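Local coordinates for protein 361aa long hypothetical D-aminopeptidase (Pyrococcus horikoshii, PDB 2DRH) that is of unknown function but probably acts as an aminopeptidase of the S58 type, at residues M74-L86 against Y272-F284. Residues are numbered along the deposited sequence; the frame is centred on the assembly and turned at random.
Sequences MNGYSKPVGLIQL and YAYNGSGDIAVAF
Asn-75 and Tyr-77 both carry CG anti to the backbone N (chi1 -172° and -160°), which turns the amide of the first into the turn at 274-277 and lays the ring of the second over that turn's Gly-276. The amide does the gripping: ND2 gives one N-H to Asn-275 O and the other to Ser-277 O, the latter at only 2.6 Å. Both oxygens lie in or near the amide plane, yet ND2 sits above each carbonyl plane, off the lone pairs. OD1 is taken by Arg-257 of a neighbouring subunit, whose guanidinium also bonds Asn-275 OD1. Gly-276 CA makes a CH-pi contact over one face of the Tyr-77 ring, 3.8 Å from its centroid.

One residue back along the chain the backbone forms a classic beta bulge: Met-74 N and Asn-75 N share Asp-279 O, the second nearly straight at 172° and on a lone pair. Further along, Gly-278 CA passes 3.2 Å from Tyr-77 O, where a side chain would collide with that oxygen and with Ser-78 CB. A water bridges Ser-78 OG and Gly-278 O, while the same OG also bonds Glu-135. Beyond the bulge the contact turns apolar, Ile-280 CD1 meeting Pro-80 CG at 3.7 Å and Val-282 packing on Leu-83 and Leu-86 of helix 83-89, CG2 against the first and CG1 against the second.

Without the amide, as with an alanine in place of Asn-75, the carbonyls of Asn-275 and Ser-277 would probably lose this donor and Arg-257 of that subunit one acceptor, leaving the turn less firmly tied to strand 75-76. The chemistry thus divides in two: a polar network ties the beta turn to strand 75-76 and to a neighbouring subunit, and aliphatic side chains join strand 278-285 to the loop at Pro-80 and to helix 83-89.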
ATOM      1  N   MET A  74       8.315   1.822  -7.868  1.00 15.44           N
ATOM      2  CA  MET A  74       9.188   0.660  -7.732  1.00 16.99           C
ATOM      3  C   MET A  74      10.202   0.998  -6.631  1.00 16.45           C
ATOM      4  O   MET A  74      10.443   0.203  -5.726  1.00 16.77           O
ATOM      5  CB  MET A  74       9.914   0.362  -9.046  1.00 18.69           C
ATOM      6  CG  MET A  74      10.973  -0.738  -8.927  1.00 18.45           C
ATOM      7  SD  MET A  74      10.331  -2.335  -8.375  1.00 23.38           S
ATOM      8  CE  MET A  74      11.601  -3.411  -8.969  1.00 22.98           C
ATOM      9  N   ASN A  75      10.795   2.181  -6.725  1.00 16.73           N
ATOM     10  CA  ASN A  75      11.740   2.643  -5.714  1.00 16.85           C
ATOM     11  C   ASN A  75      11.477   4.123  -5.491  1.00 15.86           C
ATOM     12  O   ASN A  75      11.648   4.943  -6.396  1.00 13.61           O
ATOM     13  CB  ASN A  75      13.189   2.414  -6.142  1.00 15.86           C
ATOM     14  CG  ASN A  75      14.180   2.707  -5.010  1.00 17.33           C
ATOM     15  OD1 ASN A  75      13.980   2.280  -3.873  1.00 11.83           O
ATOM     16  ND2 ASN A  75      15.247   3.428  -5.326  1.00 12.19           N
ATOM     17  N   GLY A  76      11.043   4.442  -4.274  1.00 17.04           N
ATOM     18  CA  GLY A  76      10.714   5.807  -3.907  1.00 18.24           C
ATOM     19  C   GLY A  76      11.812   6.816  -3.608  1.00 17.45           C
ATOM     20  O   GLY A  76      11.577   7.756  -2.855  1.00 16.34           O
ATOM     21  N   TYR A  77      13.005   6.647  -4.161  1.00 19.67           N
ATOM     22  CA  TYR A  77      14.050   7.646  -3.922  1.00 20.25           C
ATOM     23  C   TYR A  77      13.742   8.668  -5.000  1.00 19.50           C
ATOM     24  O   TYR A  77      14.529   8.906  -5.913  1.00 18.26           O
ATOM     25  CB  TYR A  77      15.439   7.054  -4.136  1.00 21.85           C
ATOM     26  CG  TYR A  77      16.516   7.860  -3.456  1.00 24.68           C
ATOM     27  CD1 TYR A  77      16.861   9.127  -3.915  1.00 24.38           C
ATOM     28  CD2 TYR A  77      17.168   7.366  -2.327  1.00 25.59           C
ATOM     29  CE1 TYR A  77      17.833   9.887  -3.266  1.00 28.82           C
ATOM     30  CE2 TYR A  77      18.137   8.116  -1.669  1.00 28.74           C
ATOM     31  CZ  TYR A  77      18.466   9.374  -2.144  1.00 28.98           C
ATOM     32  OH  TYR A  77      19.433  10.112  -1.499  1.00 31.87           O
ATOM     33  N   SER A  78      12.575   9.284  -4.859  1.00 20.17           N
ATOM     34  CA  SER A  78      12.064  10.202  -5.853  1.00 17.72           C
ATOM     35  C   SER A  78      11.192  11.235  -5.154  1.00 16.47           C
ATOM     36  O   SER A  78      10.715  10.996  -4.049  1.00 16.97           O
ATOM     37  CB  SER A  78      11.239   9.362  -6.853  1.00 17.83           C
ATOM     38  OG  SER A  78      10.813  10.091  -7.980  1.00 20.91           O
ATOM     39  N   LYS A  79      10.990  12.380  -5.800  1.00 16.15           N
ATOM     40  CA  LYS A  79      10.177  13.457  -5.242  1.00 14.08           C
ATOM     41  C   LYS A  79       8.994  13.817  -6.157  1.00 14.91           C
ATOM     42  O   LYS A  79       8.882  14.950  -6.633  1.00 16.06           O
ATOM     43  CB  LYS A  79      11.044  14.705  -5.023  1.00 13.48           C
ATOM     44  CG  LYS A  79      12.093  14.600  -3.898  1.00 16.66           C
ATOM     45  CD  LYS A  79      13.148  13.500  -4.130  1.00 14.73           C
ATOM     46  CE  LYS A  79      14.428  13.778  -3.288  1.00 14.09           C
ATOM     47  NZ  LYS A  79      15.415  12.655  -3.344  1.00 13.49           N
ATOM     48  N   PRO A  80       8.102  12.854  -6.425  1.00 15.45           N
ATOM     49  CA  PRO A  80       6.955  13.160  -7.294  1.00 16.22           C
ATOM     50  C   PRO A  80       5.883  13.980  -6.577  1.00 17.55           C
ATOM     51  O   PRO A  80       5.713  13.885  -5.363  1.00 18.23           O
ATOM     52  CB  PRO A  80       6.445  11.778  -7.694  1.00 12.94           C
ATOM     53  CG  PRO A  80       6.729  10.967  -6.445  1.00 16.07           C
ATOM     54  CD  PRO A  80       8.137  11.422  -6.073  1.00 13.45           C
ATOM     55  N   VAL A  81       5.167  14.784  -7.352  1.00 16.87           N
ATOM     56  CA  VAL A  81       4.101  15.621  -6.845  1.00 17.94           C
ATOM     57  C   VAL A  81       2.803  15.180  -7.530  1.00 18.50           C
ATOM     58  O   VAL A  81       2.751  15.083  -8.761  1.00 16.91           O
ATOM     59  CB  VAL A  81       4.372  17.100  -7.191  1.00 18.02           C
ATOM     60  CG1 VAL A  81       3.236  17.979  -6.686  1.00 15.93           C
ATOM     61  CG2 VAL A  81       5.707  17.531  -6.599  1.00 18.50           C
ATOM     62  N   GLY A  82       1.777  14.894  -6.734  1.00 16.98           N
ATOM     63  CA  GLY A  82       0.495  14.498  -7.293  1.00 18.18           C
ATOM     64  C   GLY A  82       0.053  13.044  -7.219  1.00 18.66           C
ATOM     65  O   GLY A  82      -1.092  12.748  -7.550  1.00 18.32           O
ATOM     66  N   LEU A  83       0.916  12.131  -6.781  1.00 17.07           N
ATOM     67  CA  LEU A  83       0.515  10.720  -6.728  1.00 18.03           C
ATOM     68  C   LEU A  83      -0.533  10.324  -5.686  1.00 17.29           C
ATOM     69  O   LEU A  83      -1.335   9.415  -5.931  1.00 17.37           O
ATOM     70  CB  LEU A  83       1.740   9.818  -6.543  1.00 18.66           C
ATOM     71  CG  LEU A  83       2.804   9.821  -7.638  1.00 18.90           C
ATOM     72  CD1 LEU A  83       3.934   8.892  -7.218  1.00 13.15           C
ATOM     73  CD2 LEU A  83       2.193   9.383  -8.969  1.00 16.97           C
ATOM     74  N   ILE A  84      -0.540  10.973  -4.525  1.00 14.69           N
ATOM     75  CA  ILE A  84      -1.511  10.589  -3.505  1.00 14.91           C
ATOM     76  C   ILE A  84      -2.968  10.717  -3.967  1.00 15.73           C
ATOM     77  O   ILE A  84      -3.781   9.828  -3.713  1.00 15.80           O
ATOM     78  CB  ILE A  84      -1.285  11.382  -2.188  1.00 12.92           C
ATOM     79  CG1 ILE A  84      -0.134  10.747  -1.388  1.00 12.89           C
ATOM     80  CG2 ILE A  84      -2.534  11.373  -1.340  1.00 14.41           C
ATOM     81  CD1 ILE A  84       1.167  10.575  -2.177  1.00  6.89           C
ATOM     82  N   GLN A  85      -3.307  11.803  -4.646  1.00 17.33           N
ATOM     83  CA  GLN A  85      -4.683  11.960  -5.103  1.00 18.65           C
ATOM     84  C   GLN A  85      -4.936  11.076  -6.318  1.00 17.88           C
ATOM     85  O   GLN A  85      -6.051  10.620  -6.530  1.00 19.20           O
ATOM     86  CB  GLN A  85      -4.998  13.427  -5.439  1.00 21.04           C
ATOM     87  CG  GLN A  85      -6.493  13.680  -5.729  1.00 21.21           C
ATOM     88  CD  GLN A  85      -6.871  15.149  -5.681  1.00 23.69           C
ATOM     89  OE1 GLN A  85      -6.562  15.850  -4.711  1.00 25.50           O
ATOM     90  NE2 GLN A  85      -7.550  15.627  -6.730  1.00 22.87           N
ATOM     91  N   LEU A  86      -3.904  10.835  -7.119  1.00 18.30           N
ATOM     92  CA  LEU A  86      -4.069   9.984  -8.286  1.00 19.98           C
ATOM     93  C   LEU A  86      -4.575   8.624  -7.793  1.00 20.78           C
ATOM     94  O   LEU A  86      -5.557   8.064  -8.326  1.00 17.06           O
ATOM     95  CB  LEU A  86      -2.733   9.834  -9.032  1.00 20.95           C
ATOM     96  CG  LEU A  86      -2.786   9.181 -10.421  1.00 21.37           C
ATOM     97  CD1 LEU A  86      -1.563   9.572 -11.225  1.00 21.58           C
ATOM     98  CD2 LEU A  86      -2.886   7.663 -10.291  1.00 23.59           C
ATOM     99  N   TYR A 272      17.974  -2.337 -12.226  1.00 19.33           N
ATOM    100  CA  TYR A 272      17.884  -3.051 -10.958  1.00 18.66           C
ATOM    101  C   TYR A 272      17.311  -2.229  -9.802  1.00 19.29           C
ATOM    102  O   TYR A 272      17.213  -2.723  -8.672  1.00 17.88           O
ATOM    103  CB  TYR A 272      19.269  -3.579 -10.553  1.00 19.32           C
ATOM    104  CG  TYR A 272      19.870  -4.563 -11.541  1.00 20.14           C
ATOM    105  CD1 TYR A 272      20.576  -4.117 -12.656  1.00 21.05           C
ATOM    106  CD2 TYR A 272      19.701  -5.935 -11.375  1.00 19.57           C
ATOM    107  CE1 TYR A 272      21.098  -5.015 -13.582  1.00 21.80           C
ATOM    108  CE2 TYR A 272      20.218  -6.843 -12.294  1.00 19.90           C
ATOM    109  CZ  TYR A 272      20.914  -6.376 -13.397  1.00 21.80           C
ATOM    110  OH  TYR A 272      21.414  -7.272 -14.326  1.00 23.87           O
ATOM    111  N   ALA A 273      16.941  -0.982 -10.083  1.00 18.09           N
ATOM    112  CA  ALA A 273      16.387  -0.092  -9.067  1.00 19.05           C
ATOM    113  C   ALA A 273      17.330   0.021  -7.860  1.00 20.30           C
ATOM    114  O   ALA A 273      16.974  -0.347  -6.740  1.00 18.31           O
ATOM    115  CB  ALA A 273      15.011  -0.594  -8.619  1.00 14.69           C
ATOM    116  N   TYR A 274      18.537   0.522  -8.093  1.00 21.82           N
ATOM    117  CA  TYR A 274      19.488   0.690  -6.997  1.00 22.52           C
ATOM    118  C   TYR A 274      18.875   1.603  -5.942  1.00 22.54           C
ATOM    119  O   TYR A 274      17.853   2.264  -6.181  1.00 19.77           O
ATOM    120  CB  TYR A 274      20.804   1.283  -7.512  1.00 22.32           C
ATOM    121  CG  TYR A 274      21.543   0.361  -8.454  1.00 22.81           C
ATOM    122  CD1 TYR A 274      21.751  -0.981  -8.126  1.00 24.04           C
ATOM    123  CD2 TYR A 274      22.045   0.828  -9.669  1.00 24.21           C
ATOM    124  CE1 TYR A 274      22.442  -1.837  -8.987  1.00 24.29           C
ATOM    125  CE2 TYR A 274      22.739  -0.020 -10.537  1.00 24.57           C
ATOM    126  CZ  TYR A 274      22.933  -1.347 -10.187  1.00 24.17           C
ATOM    127  OH  TYR A 274      23.630  -2.177 -11.033  1.00 26.64           O
ATOM    128  N   ASN A 275      19.506   1.647  -4.775  1.00 20.18           N
ATOM    129  CA  ASN A 275      19.000   2.454  -3.681  1.00 18.33           C
ATOM    130  C   ASN A 275      18.578   3.884  -4.004  1.00 17.44           C
ATOM    131  O   ASN A 275      17.495   4.313  -3.605  1.00 16.57           O
ATOM    132  CB  ASN A 275      20.010   2.511  -2.545  1.00 17.59           C
ATOM    133  CG  ASN A 275      19.516   3.357  -1.402  1.00 18.28           C
ATOM    134  OD1 ASN A 275      18.545   3.003  -0.728  1.00 21.56           O
ATOM    135  ND2 ASN A 275      20.166   4.491  -1.182  1.00 18.18           N
ATOM    136  N   GLY A 276      19.441   4.628  -4.688  1.00 14.95           N
ATOM    137  CA  GLY A 276      19.119   6.005  -5.008  1.00 17.65           C
ATOM    138  C   GLY A 276      18.400   6.239  -6.332  1.00 19.89           C
ATOM    139  O   GLY A 276      18.310   7.376  -6.797  1.00 21.01           O
ATOM    140  N   SER A 277      17.874   5.184  -6.937  1.00 19.20           N
ATOM    141  CA  SER A 277      17.194   5.340  -8.216  1.00 20.78           C
ATOM    142  C   SER A 277      15.685   5.520  -8.082  1.00 19.70           C
ATOM    143  O   SER A 277      14.968   4.611  -7.661  1.00 20.96           O
ATOM    144  CB  SER A 277      17.489   4.140  -9.112  1.00 20.75           C
ATOM    145  OG  SER A 277      17.061   4.388 -10.435  1.00 22.77           O
ATOM    146  N   GLY A 278      15.214   6.706  -8.439  1.00 17.40           N
ATOM    147  CA  GLY A 278      13.795   6.983  -8.376  1.00 18.42           C
ATOM    148  C   GLY A 278      13.077   6.389  -9.579  1.00 18.58           C
ATOM    149  O   GLY A 278      12.987   7.011 -10.638  1.00 15.50           O
ATOM    150  N   ASP A 279      12.575   5.172  -9.408  1.00 18.64           N
ATOM    151  CA  ASP A 279      11.864   4.476 -10.469  1.00 20.46           C
ATOM    152  C   ASP A 279      10.358   4.507 -10.219  1.00 20.75           C
ATOM    153  O   ASP A 279       9.856   3.932  -9.245  1.00 22.38           O
ATOM    154  CB  ASP A 279      12.366   3.042 -10.559  1.00 19.06           C
ATOM    155  CG  ASP A 279      13.869   2.967 -10.781  1.00 18.44           C
ATOM    156  OD1 ASP A 279      14.510   4.032 -10.919  1.00 17.49           O
ATOM    157  OD2 ASP A 279      14.411   1.840 -10.822  1.00 18.39           O
ATOM    158  N   ILE A 280       9.643   5.201 -11.100  1.00 19.48           N
ATOM    159  CA  ILE A 280       8.199   5.334 -10.976  1.00 17.55           C
ATOM    160  C   ILE A 280       7.490   5.262 -12.330  1.00 17.73           C
ATOM    161  O   ILE A 280       7.969   5.796 -13.334  1.00 16.30           O
ATOM    162  CB  ILE A 280       7.839   6.668 -10.313  1.00 18.17           C
ATOM    163  CG1 ILE A 280       8.410   6.707  -8.891  1.00 19.93           C
ATOM    164  CG2 ILE A 280       6.326   6.870 -10.319  1.00 16.04           C
ATOM    165  CD1 ILE A 280       8.203   8.025  -8.211  1.00 16.31           C
ATOM    166  N   ALA A 281       6.341   4.599 -12.333  1.00 17.88           N
ATOM    167  CA  ALA A 281       5.533   4.429 -13.533  1.00 17.67           C
ATOM    168  C   ALA A 281       4.140   4.998 -13.319  1.00 18.34           C
ATOM    169  O   ALA A 281       3.527   4.785 -12.276  1.00 16.57           O
ATOM    170  CB  ALA A 281       5.432   2.955 -13.877  1.00 17.42           C
ATOM    171  N   VAL A 282       3.650   5.733 -14.308  1.00 18.87           N
ATOM    172  CA  VAL A 282       2.315   6.305 -14.239  1.00 18.84           C
ATOM    173  C   VAL A 282       1.540   5.877 -15.488  1.00 20.09           C
ATOM    174  O   VAL A 282       1.976   6.113 -16.610  1.00 19.17           O
ATOM    175  CB  VAL A 282       2.371   7.844 -14.159  1.00 20.25           C
ATOM    176  CG1 VAL A 282       0.970   8.419 -14.241  1.00 18.58           C
ATOM    177  CG2 VAL A 282       3.035   8.275 -12.844  1.00 20.00           C
ATOM    178  N   ALA A 283       0.396   5.235 -15.287  1.00 19.72           N
ATOM    179  CA  ALA A 283      -0.417   4.769 -16.402  1.00 19.50           C
ATOM    180  C   ALA A 283      -1.803   5.391 -16.398  1.00 20.93           C
ATOM    181  O   ALA A 283      -2.406   5.584 -15.342  1.00 20.88           O
ATOM    182  CB  ALA A 283      -0.533   3.259 -16.356  1.00 17.89           C
ATOM    183  N   PHE A 284      -2.304   5.707 -17.589  1.00 21.47           N
ATOM    184  CA  PHE A 284      -3.629   6.296 -17.722  1.00 20.30           C
ATOM    185  C   PHE A 284      -4.292   5.857 -19.019  1.00 22.26           C
ATOM    186  O   PHE A 284      -3.614   5.489 -19.982  1.00 22.75           O
ATOM    187  CB  PHE A 284      -3.547   7.827 -17.661  1.00 20.68           C
ATOM    188  CG  PHE A 284      -2.871   8.468 -18.854  1.00 20.95           C
ATOM    189  CD1 PHE A 284      -3.579   8.716 -20.033  1.00 21.28           C
ATOM    190  CD2 PHE A 284      -1.532   8.855 -18.788  1.00 19.04           C
ATOM    191  CE1 PHE A 284      -2.963   9.343 -21.125  1.00 20.72           C
ATOM    192  CE2 PHE A 284      -0.910   9.479 -19.867  1.00 19.51           C
ATOM    193  CZ  PHE A 284      -1.629   9.726 -21.041  1.00 20.69           C
TER
HETATM  194  O   HOH W   1      12.983   9.700  -9.829  1.00 22.25           O